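Side-chain contact in diguanylate cyclase TpbB (Pseudomonas aeruginosa, PDB 4IOB), which catalyses the condensation of two GTP molecules into the bacterial second messenger cyclic di-GMP, the construct here being its cytoplasmic GGDEF domain: residues H47-T52 / I107-G112. Numbering follows the deposited sequence.
Sequences HAAGDT and IRLSDG. With TBU (tertiary-butyl alcohol), chain B.
Thr52 in the first turns of helix 47-62 faces Leu109 at the start of a type I turn, Leu109 to Gly112, their CA atoms 6.9 Å apart; the turn belongs to the small hairpin of strands 107-108 and 114-115, where Asp111 OD1 is hydrogen-bonded to Ser113 OG. Leu109 reaches the helix with its two methyl branches. Leu109 CD2 lies 4.0 Å from Thr52 CG2, the two side chains meeting at a slant, while Leu109 CD1 is 4.3 Å from Ala49 CB, one helical turn earlier. The rotation of Thr52 (chi1 -57°) sets CG2 anti to the backbone N and turned to the leucine, and leaves OG1 beside that N, where Thr52 OG1 gives a weak hydrogen bond to Ala48 O (3.3 Å). Ser110 OG comes within 4.2 Å of Thr52 OG1, too far for a bond. Ile107, on the strand before the turn, packs on Val53, Asn56 and Arg60 further along the same helix. The side chain of Ser35, a magnesium-binding residue of the enzyme, is about 11 Å from that of Leu109. Within the GGDEF domain the hairpin thus rests on helix 47-62 through methyl dispersion and shape, with no directional bond between the segments to fix the turn.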
loop_
_atom_site.group_PDB
_atom_site.type_symbol
_atom_site.label_atom_id
_atom_site.label_comp_id
_atom_site.label_asym_id
_atom_site.label_seq_id
_atom_site.Cartn_x
_atom_site.Cartn_y
_atom_site.Cartn_z
ATOM N N HIS A 47 -1.855 -21.681 3.122
ATOM C CA HIS A 47 -2.036 -20.658 2.096
ATOM C C HIS A 47 -3.478 -20.281 1.912
ATOM O O HIS A 47 -3.789 -19.136 1.581
ATOM C CB HIS A 47 -1.428 -21.117 0.777
ATOM C CG HIS A 47 0.081 -21.145 0.782
ATOM N ND1 HIS A 47 0.787 -22.027 1.514
ATOM C CD2 HIS A 47 1.015 -20.356 0.112
ATOM C CE1 HIS A 47 2.103 -21.817 1.325
ATOM N NE2 HIS A 47 2.241 -20.794 0.466
ATOM N N ALA A 48 -4.375 -21.238 2.124
ATOM C CA ALA A 48 -5.806 -20.979 2.012
ATOM C C ALA A 48 -6.215 -19.829 2.927
ATOM O O ALA A 48 -6.982 -18.951 2.533
ATOM C CB ALA A 48 -6.601 -22.232 2.340
ATOM N N ALA A 49 -5.697 -19.845 4.151
ATOM C CA ALA A 49 -5.983 -18.795 5.119
ATOM C C ALA A 49 -5.310 -17.492 4.707
ATOM O O ALA A 49 -5.875 -16.411 4.869
ATOM C CB ALA A 49 -5.528 -19.213 6.508
ATOM N N GLY A 50 -4.098 -17.602 4.175
ATOM C CA GLY A 50 -3.363 -16.434 3.705
ATOM C C GLY A 50 -4.170 -15.645 2.694
ATOM O O GLY A 50 -4.228 -14.416 2.752
ATOM N N ASP A 51 -4.797 -16.356 1.762
ATOM C CA ASP A 51 -5.639 -15.726 0.755
ATOM C C ASP A 51 -6.784 -14.963 1.410
ATOM O O ASP A 51 -6.960 -13.767 1.175
ATOM C CB ASP A 51 -6.190 -16.774 -0.214
ATOM C CG ASP A 51 -5.095 -17.494 -0.974
ATOM O OD1 ASP A 51 -3.948 -16.999 -0.979
ATOM O OD2 ASP A 51 -5.380 -18.556 -1.568
ATOM N N THR A 52 -7.560 -15.661 2.234
ATOM C CA THR A 52 -8.675 -15.038 2.932
ATOM C C THR A 52 -8.235 -13.734 3.589
ATOM O O THR A 52 -9.000 -12.772 3.656
ATOM C CB THR A 52 -9.269 -15.974 4.001
ATOM O OG1 THR A 52 -9.683 -17.201 3.389
ATOM C CG2 THR A 52 -10.466 -15.321 4.674
ATOM N N ILE A 107 -9.203 -10.186 11.889
ATOM C CA ILE A 107 -9.795 -10.748 10.679
ATOM C C ILE A 107 -10.419 -12.113 10.953
ATOM O O ILE A 107 -9.728 -13.057 11.338
ATOM C CB ILE A 107 -8.755 -10.891 9.551
ATOM C CG1 ILE A 107 -8.275 -9.513 9.090
ATOM C CG2 ILE A 107 -9.342 -11.669 8.383
ATOM C CD1 ILE A 107 -7.269 -9.565 7.960
ATOM N N ARG A 108 -11.728 -12.208 10.750
ATOM C CA ARG A 108 -12.455 -13.449 10.978
ATOM C C ARG A 108 -12.264 -14.405 9.807
ATOM O O ARG A 108 -12.635 -14.092 8.676
ATOM C CB ARG A 108 -13.944 -13.157 11.168
ATOM C CG ARG A 108 -14.233 -12.002 12.113
ATOM N N LEU A 109 -11.682 -15.568 10.078
ATOM C CA LEU A 109 -11.471 -16.571 9.039
ATOM C C LEU A 109 -12.762 -17.320 8.722
ATOM O O LEU A 109 -13.805 -17.056 9.320
ATOM C CB LEU A 109 -10.363 -17.547 9.440
ATOM C CG LEU A 109 -8.944 -16.974 9.449
ATOM C CD1 LEU A 109 -7.942 -18.021 9.909
ATOM C CD2 LEU A 109 -8.574 -16.442 8.074
ATOM N N SER A 110 -12.683 -18.255 7.781
ATOM C CA SER A 110 -13.864 -18.977 7.316
ATOM C C SER A 110 -14.392 -19.977 8.343
ATOM O O SER A 110 -15.543 -20.405 8.262
ATOM C CB SER A 110 -13.566 -19.695 5.998
ATOM O OG SER A 110 -13.220 -18.771 4.982
ATOM N N ASP A 111 -13.551 -20.347 9.304
ATOM C CA ASP A 111 -13.930 -21.350 10.296
ATOM C C ASP A 111 -14.072 -20.766 11.699
ATOM O O ASP A 111 -14.031 -21.495 12.690
ATOM C CB ASP A 111 -12.926 -22.506 10.303
ATOM C CG ASP A 111 -11.529 -22.063 10.690
ATOM O OD1 ASP A 111 -11.377 -20.919 11.168
ATOM O OD2 ASP A 111 -10.583 -22.860 10.518
ATOM N N GLY A 112 -14.239 -19.449 11.778
ATOM C CA GLY A 112 -14.444 -18.783 13.058
ATOM C C GLY A 112 -13.163 -18.288 13.702
ATOM O O GLY A 112 -13.195 -17.437 14.590
HETATM O O TBU B . -1.074 -25.540 4.228
HETATM C C TBU B . -1.044 -25.668 2.804
HETATM C C1 TBU B . -2.280 -24.992 2.223
HETATM C C2 TBU B . 0.222 -25.004 2.275
HETATM C C3 TBU B . -1.046 -27.151 2.451
#